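Local coordinates for protein glutathione S-transferase (Natrialba magadii ATCC 43099, PDB 6GZF) that probably catalyses glutathione-dependent transfer or reduction reactions as a dimeric Xi-class glutathione transferase of a haloalkaliphilic archaeon, at residues 213-218 / 260-265; 249-254 / 264-269; 79-84 / 164-169. One frame throughout, in Å; residues are numbered along the deposited sequence.

Contact 1 (213-218 / 260-265)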
ATOM      1  N   GLU A 213      13.652   3.766  10.203  1.00 22.42           N
ATOM      2  CA  GLU A 213      14.230   2.829  11.161  1.00 28.29           C
ATOM      3  C   GLU A 213      13.941   1.382  10.780  1.00 25.63           C
ATOM      4  O   GLU A 213      14.786   0.504  10.957  1.00 23.45           O
ATOM      5  CB  GLU A 213      13.699   3.111  12.568  1.00 28.50           C
ATOM      6  CG  GLU A 213      14.378   4.274  13.271  1.00 31.82           C
ATOM      7  CD  GLU A 213      15.212   3.827  14.456  1.00 49.14           C
ATOM      8  OE1 GLU A 213      15.048   2.670  14.898  1.00 48.35           O
ATOM      9  OE2 GLU A 213      16.033   4.632  14.946  1.00 58.69           O
ATOM     10  N   LEU A 214      12.742   1.142  10.256  1.00 26.50           N
ATOM     11  CA  LEU A 214      12.306  -0.202   9.889  1.00 19.40           C
ATOM     12  C   LEU A 214      13.178  -0.822   8.803  1.00 21.15           C
ATOM     13  O   LEU A 214      13.788  -1.870   9.009  1.00 25.59           O
ATOM     14  CB  LEU A 214      10.846  -0.173   9.427  1.00 21.76           C
ATOM     15  CG  LEU A 214      10.265  -1.420   8.755  1.00 20.15           C
ATOM     16  CD1 LEU A 214      10.379  -2.643   9.654  1.00 16.94           C
ATOM     17  CD2 LEU A 214       8.817  -1.173   8.365  1.00 20.30           C
ATOM     18  N   PHE A 215      13.230  -0.173   7.643  1.00 21.55           N
ATOM     19  CA  PHE A 215      13.978  -0.703   6.510  1.00 20.22           C
ATOM     20  C   PHE A 215      15.482  -0.598   6.734  1.00 21.65           C
ATOM     21  O   PHE A 215      16.265  -1.289   6.081  1.00 17.54           O
ATOM     22  CB  PHE A 215      13.573   0.019   5.225  1.00 17.40           C
ATOM     23  CG  PHE A 215      12.242  -0.420   4.688  1.00 24.78           C
ATOM     24  CD1 PHE A 215      12.153  -1.496   3.820  1.00 21.59           C
ATOM     25  CD2 PHE A 215      11.079   0.229   5.066  1.00 24.52           C
ATOM     26  CE1 PHE A 215      10.929  -1.909   3.328  1.00 26.41           C
ATOM     27  CE2 PHE A 215       9.851  -0.181   4.578  1.00 27.77           C
ATOM     28  CZ  PHE A 215       9.777  -1.252   3.708  1.00 30.00           C
ATOM     29  N   GLY A 216      15.880   0.267   7.659  1.00 23.42           N
ATOM     30  CA  GLY A 216      17.265   0.329   8.083  1.00 16.99           C
ATOM     31  C   GLY A 216      17.604  -0.922   8.866  1.00 22.68           C
ATOM     32  O   GLY A 216      18.655  -1.532   8.666  1.00 28.46           O
ATOM     33  N   ALA A 217      16.696  -1.310   9.757  1.00 24.92           N
ATOM     34  CA  ALA A 217      16.862  -2.516  10.561  1.00 24.11           C
ATOM     35  C   ALA A 217      16.830  -3.769   9.692  1.00 30.37           C
ATOM     36  O   ALA A 217      17.597  -4.707   9.911  1.00 32.91           O
ATOM     37  CB  ALA A 217      15.787  -2.588  11.634  1.00 14.57           C
ATOM     38  N   LEU A 218      15.936  -3.777   8.707  1.00 28.23           N
ATOM     39  CA  LEU A 218      15.799  -4.912   7.801  1.00 27.57           C
ATOM     40  C   LEU A 218      17.048  -5.094   6.944  1.00 30.00           C
ATOM     41  O   LEU A 218      17.448  -6.221   6.648  1.00 31.82           O
ATOM     42  CB  LEU A 218      14.570  -4.736   6.908  1.00 24.27           C
ATOM     43  CG  LEU A 218      13.214  -4.876   7.602  1.00 22.56           C
ATOM     44  CD1 LEU A 218      12.084  -4.491   6.662  1.00 20.44           C
ATOM     45  CD2 LEU A 218      13.027  -6.297   8.118  1.00 18.81           C
ATOM     46  N   CYS A 260       4.248   0.512   4.410  1.00 22.05           N
ATOM     47  CA  CYS A 260       5.683   0.289   4.538  1.00 25.36           C
ATOM     48  C   CYS A 260       6.228  -0.172   3.191  1.00 27.20           C
ATOM     49  O   CYS A 260       6.636  -1.320   3.034  1.00 27.02           O
ATOM     50  CB  CYS A 260       5.980  -0.745   5.626  1.00 23.71           C
ATOM     51  SG  CYS A 260       5.385  -0.285   7.271  1.00 21.37           S
ATOM     52  N   ASN A 261       6.237   0.739   2.222  1.00 24.41           N
ATOM     53  CA  ASN A 261       6.433   0.367   0.824  1.00 30.31           C
ATOM     54  C   ASN A 261       7.772   0.772   0.209  1.00 27.34           C
ATOM     55  O   ASN A 261       7.826   1.159  -0.958  1.00 31.55           O
ATOM     56  CB  ASN A 261       5.302   0.963  -0.016  1.00 27.42           C
ATOM     57  CG  ASN A 261       5.310   2.481  -0.014  1.00 32.14           C
ATOM     58  OD1 ASN A 261       5.896   3.110   0.868  1.00 29.10           O
ATOM     59  ND2 ASN A 261       4.660   3.078  -1.008  1.00 26.87           N
ATOM     60  N   VAL A 262       8.850   0.677   0.977  1.00 27.25           N
ATOM     61  CA  VAL A 262      10.173   0.952   0.430  1.00 32.13           C
ATOM     62  C   VAL A 262      10.645  -0.225  -0.419  1.00 27.13           C
ATOM     63  O   VAL A 262      11.149  -0.041  -1.526  1.00 27.22           O
ATOM     64  CB  VAL A 262      11.205   1.239   1.536  1.00 29.24           C
ATOM     65  CG1 VAL A 262      12.598   1.383   0.941  1.00 23.33           C
ATOM     66  CG2 VAL A 262      10.819   2.493   2.306  1.00 25.07           C
ATOM     67  N   GLN A 263      10.464  -1.434   0.098  1.00 23.03           N
ATOM     68  CA  GLN A 263      10.896  -2.632  -0.610  1.00 24.17           C
ATOM     69  C   GLN A 263      10.149  -3.873  -0.133  1.00 28.26           C
ATOM     70  O   GLN A 263       9.832  -4.003   1.050  1.00 24.36           O
ATOM     71  CB  GLN A 263      12.405  -2.834  -0.438  1.00 22.61           C
ATOM     72  CG  GLN A 263      12.994  -3.919  -1.324  1.00 23.02           C
ATOM     73  CD  GLN A 263      14.472  -4.142  -1.076  1.00 28.90           C
ATOM     74  OE1 GLN A 263      15.284  -3.230  -1.223  1.00 28.27           O
ATOM     75  NE2 GLN A 263      14.830  -5.365  -0.700  1.00 27.56           N
ATOM     76  N   TYR A 264       9.859  -4.775  -1.066  1.00 30.11           N
ATOM     77  CA  TYR A 264       9.333  -6.091  -0.728  1.00 26.62           C
ATOM     78  C   TYR A 264      10.350  -6.850   0.116  1.00 21.78           C
ATOM     79  O   TYR A 264      11.556  -6.664  -0.041  1.00 27.47           O
ATOM     80  CB  TYR A 264       9.012  -6.895  -1.991  1.00 26.73           C
ATOM     81  CG  TYR A 264       7.621  -6.694  -2.553  1.00 26.59           C
ATOM     82  CD1 TYR A 264       6.514  -6.618  -1.719  1.00 26.27           C
ATOM     83  CD2 TYR A 264       7.418  -6.600  -3.924  1.00 22.95           C
ATOM     84  CE1 TYR A 264       5.242  -6.444  -2.236  1.00 23.82           C
ATOM     85  CE2 TYR A 264       6.151  -6.425  -4.449  1.00 25.63           C
ATOM     86  CZ  TYR A 264       5.067  -6.348  -3.601  1.00 25.69           C
ATOM     87  OH  TYR A 264       3.805  -6.174  -4.125  1.00 28.83           O
ATOM     88  N   ILE A 265       9.865  -7.702   1.013  1.00 19.55           N
ATOM     89  CA  ILE A 265      10.750  -8.611   1.730  1.00 23.19           C
ATOM     90  C   ILE A 265      11.347  -9.597   0.732  1.00 27.14           C
ATOM     91  O   ILE A 265      12.509  -9.992   0.844  1.00 27.18           O
ATOM     92  CB  ILE A 265      10.010  -9.362   2.855  1.00 22.15           C
ATOM     93  CG1 ILE A 265       9.688  -8.406   4.003  1.00 24.80           C
ATOM     94  CG2 ILE A 265      10.843 -10.522   3.376  1.00 26.46           C
ATOM     95  CD1 ILE A 265      10.913  -7.822   4.674  1.00 19.31           C
TER
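Phe215 and Val262 mark the nearest approach of the two backbones, their CA atoms 7.4 Å apart, where the regular helix of 213-218 faces the irregular loop 260-265. Leu214 lies level with Cys260 and Leu218 with Ile265, so one helix face follows the loop, and no hydrogen bond crosses between them. Phe215 carries most of the contact: with CG anti to its carbonyl carbon (chi1 -76°) the ring reaches out to the loop. Val262 CB sits 3.4 Å from the ring centroid, almost exactly on the normal, a CH-pi contact that suits a branched apolar residue. The ring edge meets backbone instead: Cys260 O lies by CZ and Gln263 O by CE1, both near the ring plane, a placement consistent with weak attraction to the aromatic C-H groups. A leucine here would probably rob Val262 of its flat face and leave the two carbonyls without that edge. Beside it, Leu214 CD2 touches Cys260 SG (3.7 Å), and Leu218 meets Ile265 at about a right angle, methyl to methyl. Within the helical C-terminal domain, Leu214 also packs on helices 177-192 and 194-199, and both leucines reach Phe250 of helix 250-254.

Contact 2 (249-254 / 264-269)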
ATOM      1  N   ARG A 249       4.020 -11.469   7.295  1.00 17.68           N
ATOM      2  CA  ARG A 249       2.861 -10.610   7.078  1.00 21.37           C
ATOM      3  C   ARG A 249       3.217  -9.325   6.336  1.00 17.81           C
ATOM      4  O   ARG A 249       2.352  -8.487   6.084  1.00 25.06           O
ATOM      5  CB  ARG A 249       2.207 -10.257   8.415  1.00 17.23           C
ATOM      6  CG  ARG A 249       1.549 -11.427   9.117  1.00 19.93           C
ATOM      7  CD  ARG A 249       1.057 -11.032  10.499  1.00 18.37           C
ATOM      8  NE  ARG A 249       0.148 -12.029  11.055  1.00 18.03           N
ATOM      9  CZ  ARG A 249       0.541 -13.141  11.668  1.00 23.64           C
ATOM     10  NH1 ARG A 249       1.834 -13.406  11.801  1.00 23.16           N
ATOM     11  NH2 ARG A 249      -0.358 -13.991  12.142  1.00 26.69           N
ATOM     12  N   PHE A 250       4.489  -9.179   5.982  1.00 17.18           N
ATOM     13  CA  PHE A 250       4.988  -7.913   5.455  1.00 26.26           C
ATOM     14  C   PHE A 250       4.490  -7.605   4.043  1.00 23.53           C
ATOM     15  O   PHE A 250       3.948  -6.529   3.795  1.00 23.50           O
ATOM     16  CB  PHE A 250       6.518  -7.906   5.473  1.00 26.61           C
ATOM     17  CG  PHE A 250       7.123  -6.527   5.426  1.00 22.06           C
ATOM     18  CD1 PHE A 250       7.215  -5.831   4.233  1.00 23.20           C
ATOM     19  CD2 PHE A 250       7.604  -5.932   6.579  1.00 22.03           C
ATOM     20  CE1 PHE A 250       7.770  -4.567   4.193  1.00 25.85           C
ATOM     21  CE2 PHE A 250       8.161  -4.668   6.544  1.00 23.67           C
ATOM     22  CZ  PHE A 250       8.243  -3.985   5.350  1.00 25.70           C
ATOM     23  N   ASP A 251       4.676  -8.546   3.123  1.00 22.95           N
ATOM     24  CA  ASP A 251       4.400  -8.293   1.711  1.00 25.09           C
ATOM     25  C   ASP A 251       2.920  -8.383   1.348  1.00 23.55           C
ATOM     26  O   ASP A 251       2.506  -7.886   0.302  1.00 23.17           O
ATOM     27  CB  ASP A 251       5.204  -9.261   0.841  1.00 28.64           C
ATOM     28  CG  ASP A 251       6.690  -8.960   0.860  1.00 25.84           C
ATOM     29  OD1 ASP A 251       7.118  -8.154   1.713  1.00 26.23           O
ATOM     30  OD2 ASP A 251       7.427  -9.522   0.023  1.00 24.90           O
ATOM     31  N   ASN A 252       2.124  -9.012   2.206  1.00 28.17           N
ATOM     32  CA  ASN A 252       0.690  -9.122   1.961  1.00 29.06           C
ATOM     33  C   ASN A 252      -0.109  -8.047   2.690  1.00 29.34           C
ATOM     34  O   ASN A 252      -1.224  -7.713   2.290  1.00 34.20           O
ATOM     35  CB  ASN A 252       0.178 -10.506   2.369  1.00 26.53           C
ATOM     36  CG  ASN A 252       0.239 -11.511   1.232  1.00 31.69           C
ATOM     37  OD1 ASN A 252       1.219 -12.241   1.085  1.00 26.22           O
ATOM     38  ND2 ASN A 252      -0.814 -11.553   0.422  1.00 35.61           N
ATOM     39  N   VAL A 253       0.464  -7.506   3.762  1.00 23.70           N
ATOM     40  CA  VAL A 253      -0.252  -6.550   4.601  1.00 25.68           C
ATOM     41  C   VAL A 253       0.544  -5.278   4.890  1.00 23.25           C
ATOM     42  O   VAL A 253       0.160  -4.190   4.461  1.00 19.16           O
ATOM     43  CB  VAL A 253      -0.654  -7.188   5.946  1.00 17.44           C
ATOM     44  CG1 VAL A 253      -1.235  -6.139   6.877  1.00 21.60           C
ATOM     45  CG2 VAL A 253      -1.644  -8.320   5.727  1.00 23.04           C
ATOM     46  N   TYR A 254       1.648  -5.424   5.617  1.00 16.29           N
ATOM     47  CA  TYR A 254       2.419  -4.284   6.113  1.00 21.63           C
ATOM     48  C   TYR A 254       2.874  -3.337   5.005  1.00 23.87           C
ATOM     49  O   TYR A 254       2.849  -2.117   5.168  1.00 18.61           O
ATOM     50  CB  TYR A 254       3.639  -4.780   6.892  1.00 22.88           C
ATOM     51  CG  TYR A 254       3.301  -5.530   8.162  1.00 20.41           C
ATOM     52  CD1 TYR A 254       2.108  -5.297   8.836  1.00 18.35           C
ATOM     53  CD2 TYR A 254       4.172  -6.478   8.681  1.00 16.80           C
ATOM     54  CE1 TYR A 254       1.798  -5.982   9.996  1.00 18.02           C
ATOM     55  CE2 TYR A 254       3.869  -7.168   9.839  1.00 20.05           C
ATOM     56  CZ  TYR A 254       2.682  -6.915  10.492  1.00 19.99           C
ATOM     57  OH  TYR A 254       2.377  -7.601  11.646  1.00 19.43           O
ATOM     58  N   TYR A 264       9.859  -4.775  -1.066  1.00 30.11           N
ATOM     59  CA  TYR A 264       9.333  -6.091  -0.728  1.00 26.62           C
ATOM     60  C   TYR A 264      10.350  -6.850   0.116  1.00 21.78           C
ATOM     61  O   TYR A 264      11.556  -6.664  -0.041  1.00 27.47           O
ATOM     62  CB  TYR A 264       9.012  -6.895  -1.991  1.00 26.73           C
ATOM     63  CG  TYR A 264       7.621  -6.694  -2.553  1.00 26.59           C
ATOM     64  CD1 TYR A 264       6.514  -6.618  -1.719  1.00 26.27           C
ATOM     65  CD2 TYR A 264       7.418  -6.600  -3.924  1.00 22.95           C
ATOM     66  CE1 TYR A 264       5.242  -6.444  -2.236  1.00 23.82           C
ATOM     67  CE2 TYR A 264       6.151  -6.425  -4.449  1.00 25.63           C
ATOM     68  CZ  TYR A 264       5.067  -6.348  -3.601  1.00 25.69           C
ATOM     69  OH  TYR A 264       3.805  -6.174  -4.125  1.00 28.83           O
ATOM     70  N   ILE A 265       9.865  -7.702   1.013  1.00 19.55           N
ATOM     71  CA  ILE A 265      10.750  -8.611   1.730  1.00 23.19           C
ATOM     72  C   ILE A 265      11.347  -9.597   0.732  1.00 27.14           C
ATOM     73  O   ILE A 265      12.509  -9.992   0.844  1.00 27.18           O
ATOM     74  CB  ILE A 265      10.010  -9.362   2.855  1.00 22.15           C
ATOM     75  CG1 ILE A 265       9.688  -8.406   4.003  1.00 24.80           C
ATOM     76  CG2 ILE A 265      10.843 -10.522   3.376  1.00 26.46           C
ATOM     77  CD1 ILE A 265      10.913  -7.822   4.674  1.00 19.31           C
ATOM     78  N   ARG A 266      10.552  -9.959  -0.271  1.00 24.62           N
ATOM     79  CA  ARG A 266      10.983 -10.910  -1.290  1.00 25.31           C
ATOM     80  C   ARG A 266      12.055 -10.326  -2.210  1.00 20.35           C
ATOM     81  O   ARG A 266      12.672 -11.052  -2.988  1.00 16.58           O
ATOM     82  CB  ARG A 266       9.788 -11.385  -2.121  1.00 24.60           C
ATOM     83  CG  ARG A 266       9.317 -10.395  -3.174  1.00 23.09           C
ATOM     84  CD  ARG A 266       8.238 -11.008  -4.053  1.00 21.30           C
ATOM     85  NE  ARG A 266       7.713 -10.058  -5.030  1.00 23.55           N
ATOM     86  CZ  ARG A 266       6.708 -10.321  -5.859  1.00 21.97           C
ATOM     87  NH1 ARG A 266       6.118 -11.508  -5.832  1.00 24.91           N
ATOM     88  NH2 ARG A 266       6.293  -9.399  -6.717  1.00 24.24           N
ATOM     89  N   GLU A 267      12.274  -9.017  -2.119  1.00 22.15           N
ATOM     90  CA  GLU A 267      13.299  -8.362  -2.923  1.00 21.41           C
ATOM     91  C   GLU A 267      14.659  -8.380  -2.230  1.00 24.65           C
ATOM     92  O   GLU A 267      15.687  -8.143  -2.864  1.00 29.66           O
ATOM     93  CB  GLU A 267      12.893  -6.923  -3.245  1.00 19.35           C
ATOM     94  CG  GLU A 267      11.841  -6.805  -4.335  1.00 25.61           C
ATOM     95  CD  GLU A 267      11.631  -5.374  -4.791  1.00 27.75           C
ATOM     96  OE1 GLU A 267      11.153  -4.553  -3.979  1.00 26.11           O
ATOM     97  OE2 GLU A 267      11.946  -5.071  -5.961  1.00 24.93           O
ATOM     98  N   PHE A 268      14.662  -8.661  -0.930  1.00 23.18           N
ATOM     99  CA  PHE A 268      15.911  -8.790  -0.184  1.00 23.28           C
ATOM    100  C   PHE A 268      16.651 -10.064  -0.583  1.00 28.49           C
ATOM    101  O   PHE A 268      16.042 -11.121  -0.753  1.00 32.59           O
ATOM    102  CB  PHE A 268      15.649  -8.780   1.323  1.00 22.13           C
ATOM    103  CG  PHE A 268      15.394  -7.411   1.888  1.00 24.63           C
ATOM    104  CD1 PHE A 268      16.450  -6.602   2.275  1.00 34.09           C
ATOM    105  CD2 PHE A 268      14.102  -6.935   2.038  1.00 24.38           C
ATOM    106  CE1 PHE A 268      16.224  -5.343   2.796  1.00 31.87           C
ATOM    107  CE2 PHE A 268      13.869  -5.674   2.559  1.00 23.05           C
ATOM    108  CZ  PHE A 268      14.932  -4.879   2.939  1.00 27.98           C
ATOM    109  N   ASP A 269      17.969  -9.954  -0.726  1.00 30.34           N
ATOM    110  CA  ASP A 269      18.797 -11.072  -1.165  1.00 33.56           C
ATOM    111  C   ASP A 269      18.776 -12.247  -0.192  1.00 30.83           C
ATOM    112  O   ASP A 269      18.816 -13.405  -0.608  1.00 29.66           O
ATOM    113  CB  ASP A 269      20.244 -10.615  -1.372  1.00 30.74           C
ATOM    114  CG  ASP A 269      20.384  -9.605  -2.494  1.00 38.28           C
ATOM    115  OD1 ASP A 269      19.600  -9.674  -3.463  1.00 46.30           O
ATOM    116  OD2 ASP A 269      21.283  -8.742  -2.407  1.00 42.49           O
TER
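Asp251 turns its carboxylate onto the backbone of Ile265 and Arg266, and each oxygen takes one N-H. OD1 accepts from Ile265 N at 2.9 Å, nearly straight (166°), and OD2 from Arg266 N at 3.2 Å; both use their syn lone pairs, the inner sides of the carboxylate, so the group grips two successive amides like a fork. An aspartate suits this place because its chain is short: a chi1 of -70° sets the carboxylate carbon beside the residue's own backbone N, and from there both oxygens face the amides without a long flexible linker. The two bonds hold the carboxylate against rotation and satisfy two backbone N-H groups at the start of a short turn, where 265-267 have helical backbone angles. Tyr264 slants across the carboxylate, its CD1 3.5 Å from Asp251 CG, the planes 46° apart. Tyr264 N is in turn bound by Glu267 OE1 (3.2 Å), a bond within the turn 264-267, and Glu267 also forms a salt bridge with Arg266 of the second subunit.

Phe250 supplies the apolar half. Its side chain crosses that of Ile265 at about a right angle; CG1 of the isoleucine rests 3.5 Å from Phe250 CG, and CD1 lies over one ring face, offset toward the rim. The opposite face is covered by Tyr254 CB, so the flat ring is sandwiched between aliphatic carbons.

The contact thus ties helix 250-254, with its wider pi-type turn, to the loop leading to helix 271-279, while Asn252 and Val253 pack on helix 290-299.

Contact 3 (79-84 / 164-169)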
ATOM      1  N   LEU A  79       3.653 -29.352  21.636  1.00 19.85           N
ATOM      2  CA  LEU A  79       2.916 -29.125  22.874  1.00 22.82           C
ATOM      3  C   LEU A  79       1.415 -29.015  22.632  1.00 25.04           C
ATOM      4  O   LEU A  79       0.671 -28.575  23.509  1.00 23.74           O
ATOM      5  CB  LEU A  79       3.423 -27.859  23.568  1.00 16.36           C
ATOM      6  CG  LEU A  79       4.763 -27.970  24.298  1.00 22.64           C
ATOM      7  CD1 LEU A  79       5.226 -26.605  24.789  1.00 13.26           C
ATOM      8  CD2 LEU A  79       4.664 -28.953  25.454  1.00 15.78           C
ATOM      9  N   GLU A  80       0.975 -29.412  21.441  1.00 26.35           N
ATOM     10  CA  GLU A  80      -0.440 -29.348  21.087  1.00 24.81           C
ATOM     11  C   GLU A  80      -1.271 -30.255  21.988  1.00 25.90           C
ATOM     12  O   GLU A  80      -2.320 -29.852  22.493  1.00 28.27           O
ATOM     13  CB  GLU A  80      -0.655 -29.732  19.621  1.00 25.19           C
ATOM     14  CG  GLU A  80       0.260 -29.023  18.634  1.00 28.35           C
ATOM     15  CD  GLU A  80       1.541 -29.790  18.370  1.00 37.54           C
ATOM     16  OE1 GLU A  80       1.957 -30.580  19.244  1.00 29.08           O
ATOM     17  OE2 GLU A  80       2.131 -29.607  17.283  1.00 38.65           O
ATOM     18  N   ASP A  81      -0.795 -31.481  22.185  1.00 22.23           N
ATOM     19  CA  ASP A  81      -1.477 -32.443  23.040  1.00 22.92           C
ATOM     20  C   ASP A  81      -1.511 -31.964  24.488  1.00 29.61           C
ATOM     21  O   ASP A  81      -2.465 -32.231  25.219  1.00 25.08           O
ATOM     22  CB  ASP A  81      -0.796 -33.812  22.960  1.00 25.71           C
ATOM     23  CG  ASP A  81      -0.976 -34.475  21.610  1.00 26.68           C
ATOM     24  OD1 ASP A  81      -2.002 -34.211  20.948  1.00 24.21           O
ATOM     25  OD2 ASP A  81      -0.092 -35.261  21.210  1.00 25.56           O
ATOM     26  N   ALA A  82      -0.466 -31.249  24.891  1.00 30.07           N
ATOM     27  CA  ALA A  82      -0.347 -30.779  26.264  1.00 21.10           C
ATOM     28  C   ALA A  82      -1.112 -29.479  26.490  1.00 24.41           C
ATOM     29  O   ALA A  82      -1.758 -29.298  27.521  1.00 21.45           O
ATOM     30  CB  ALA A  82       1.117 -30.598  26.633  1.00 19.25           C
ATOM     31  N   ILE A  83      -1.043 -28.574  25.521  1.00 24.85           N
ATOM     32  CA  ILE A  83      -1.682 -27.272  25.667  1.00 24.97           C
ATOM     33  C   ILE A  83      -2.744 -27.044  24.596  1.00 26.76           C
ATOM     34  O   ILE A  83      -2.436 -26.921  23.411  1.00 26.31           O
ATOM     35  CB  ILE A  83      -0.643 -26.138  25.618  1.00 22.60           C
ATOM     36  CG1 ILE A  83       0.445 -26.383  26.667  1.00 17.93           C
ATOM     37  CG2 ILE A  83      -1.314 -24.792  25.842  1.00 19.78           C
ATOM     38  CD1 ILE A  83       1.635 -25.462  26.554  1.00 21.01           C
ATOM     39  N   SER A  84      -4.000 -26.994  25.031  1.00 21.74           N
ATOM     40  CA  SER A  84      -5.125 -26.798  24.124  1.00 23.51           C
ATOM     41  C   SER A  84      -5.199 -25.355  23.637  1.00 24.61           C
ATOM     42  O   SER A  84      -4.598 -24.459  24.231  1.00 25.31           O
ATOM     43  CB  SER A  84      -6.432 -27.192  24.811  1.00 24.34           C
ATOM     44  OG  SER A  84      -6.651 -26.413  25.973  1.00 24.30           O
ATOM     45  N   PHE A 164       6.512 -32.663  28.785  1.00 28.77           N
ATOM     46  CA  PHE A 164       5.321 -32.983  28.006  1.00 29.50           C
ATOM     47  C   PHE A 164       5.484 -32.684  26.518  1.00 25.72           C
ATOM     48  O   PHE A 164       4.584 -32.950  25.722  1.00 29.93           O
ATOM     49  CB  PHE A 164       4.122 -32.221  28.567  1.00 26.85           C
ATOM     50  CG  PHE A 164       4.016 -32.290  30.063  1.00 32.17           C
ATOM     51  CD1 PHE A 164       3.471 -33.401  30.681  1.00 24.64           C
ATOM     52  CD2 PHE A 164       4.476 -31.247  30.852  1.00 35.40           C
ATOM     53  CE1 PHE A 164       3.377 -33.470  32.058  1.00 31.75           C
ATOM     54  CE2 PHE A 164       4.385 -31.310  32.229  1.00 35.45           C
ATOM     55  CZ  PHE A 164       3.835 -32.424  32.832  1.00 33.06           C
ATOM     56  N   ALA A 165       6.635 -32.134  26.146  1.00 32.18           N
ATOM     57  CA  ALA A 165       6.928 -31.861  24.744  1.00 31.89           C
ATOM     58  C   ALA A 165       7.240 -33.157  24.002  1.00 31.52           C
ATOM     59  O   ALA A 165       7.845 -34.071  24.564  1.00 37.45           O
ATOM     60  CB  ALA A 165       8.087 -30.883  24.624  1.00 33.14           C
ATOM     61  N   ASP A 166       6.826 -33.234  22.742  1.00 26.13           N
ATOM     62  CA  ASP A 166       7.045 -34.435  21.942  1.00 27.19           C
ATOM     63  C   ASP A 166       8.355 -34.372  21.163  1.00 25.21           C
ATOM     64  O   ASP A 166       8.880 -35.398  20.734  1.00 23.97           O
ATOM     65  CB  ASP A 166       5.878 -34.658  20.977  1.00 28.08           C
ATOM     66  CG  ASP A 166       4.579 -34.967  21.693  1.00 30.48           C
ATOM     67  OD1 ASP A 166       4.630 -35.365  22.875  1.00 26.36           O
ATOM     68  OD2 ASP A 166       3.507 -34.814  21.070  1.00 37.62           O
ATOM     69  N   HIS A 167       8.880 -33.164  20.984  1.00 26.96           N
ATOM     70  CA  HIS A 167      10.106 -32.979  20.216  1.00 32.32           C
ATOM     71  C   HIS A 167      11.244 -32.456  21.084  1.00 31.78           C
ATOM     72  O   HIS A 167      11.046 -31.584  21.929  1.00 35.01           O
ATOM     73  CB  HIS A 167       9.863 -32.022  19.049  1.00 23.70           C
ATOM     74  CG  HIS A 167       8.740 -32.436  18.151  1.00 34.08           C
ATOM     75  ND1 HIS A 167       7.584 -31.701  18.019  1.00 33.64           N
ATOM     76  CD2 HIS A 167       8.598 -33.513  17.340  1.00 25.90           C
ATOM     77  CE1 HIS A 167       6.776 -32.304  17.165  1.00 29.33           C
ATOM     78  NE2 HIS A 167       7.366 -33.405  16.740  1.00 26.25           N
ATOM     79  N   THR A 168      12.438 -32.998  20.868  1.00 28.65           N
ATOM     80  CA  THR A 168      13.622 -32.532  21.575  1.00 29.67           C
ATOM     81  C   THR A 168      14.210 -31.336  20.833  1.00 32.11           C
ATOM     82  O   THR A 168      15.303 -31.408  20.269  1.00 34.32           O
ATOM     83  CB  THR A 168      14.684 -33.642  21.715  1.00 30.99           C
ATOM     84  OG1 THR A 168      14.052 -34.866  22.108  1.00 36.66           O
ATOM     85  CG2 THR A 168      15.729 -33.260  22.757  1.00 29.28           C
ATOM     86  N   VAL A 169      13.462 -30.239  20.825  1.00 24.54           N
ATOM     87  CA  VAL A 169      13.903 -29.011  20.180  1.00 26.66           C
ATOM     88  C   VAL A 169      14.213 -27.971  21.248  1.00 29.71           C
ATOM     89  O   VAL A 169      13.483 -27.847  22.228  1.00 30.08           O
ATOM     90  CB  VAL A 169      12.838 -28.470  19.204  1.00 23.65           C
ATOM     91  CG1 VAL A 169      13.350 -27.234  18.482  1.00 27.70           C
ATOM     92  CG2 VAL A 169      12.448 -29.544  18.205  1.00 20.42           C
TER
HETATM   93  O   HOH W   1       1.694 -32.471  21.171  1.00 25.83           O
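Phe164 CB meets Ala82 CB at 3.9 Å where two loops come together at the edge of the thioredoxin-like N-terminal domain. Residues 79-84 connect helix 65-77 to strand 84-87 in a beta-alpha-beta crossover, the strand lying parallel to strand 56-60. Of the phenylalanine side chain CB does the touching; the ring leads away to Pro51 and Ala53. A methyl such as that of Ala82 is small enough to let the two backbones draw near, and Ala82 CA and Phe164 CA are 6.3 Å apart.

Ala165 comes next and lies against Leu79, whose CD2 rests 3.8 Å from Ala165 CA and 4.0 Å from Ala165 CB. In the leucine CD1 stands anti to CA (chi2 173°), and the other branch, CD2, is turned to the loop. Leu79 also packs on Phe161 and Arg74, a buried setting that suits a branched apolar side chain.

Asp166 moves the contact to the polar rim. The side chains of Asp81 and Asp166 cross at about a right angle, with 3.6 Å from Asp81 OD2 to Asp166 OD2 and the carboxylate planes 56° apart. The like charges would be expected to repel, an effect that the exposed setting and a bridging water probably temper. The backbone of Asp166 is hydrogen-bonded to Gly78, and that of His167, the next residue, to Lys77.

That water links the two loops: it accepts from Asp81 N at 2.9 Å and hydrogen-bonds Glu80 OE1 at 2.7 Å and Asp166 OD2 at 3.0 Å.

Contact 3 closes first along the chain, before contact 1 opens on helix 204-224 and contact 2 on helix 250-254; the latter two end together on one loop and share Tyr264 and Ile265. Their centres are 8 Å apart, and the rings of Phe215 and Phe250 touch, so they form one continuous core within the helical C-terminal domain, reaching the second subunit. Contact 3 lies about 35 Å from contact 1 between centres, across the chain's centre, and about 31 Å from contact 2. The pair joins helices 204-224 and 250-254 to the loop before helix 271-279, near Tyr254, predicted to tune the predicted active-site cysteine; contact 3 joins the loop after helix 65-77 to the loop leading to helix 177-192.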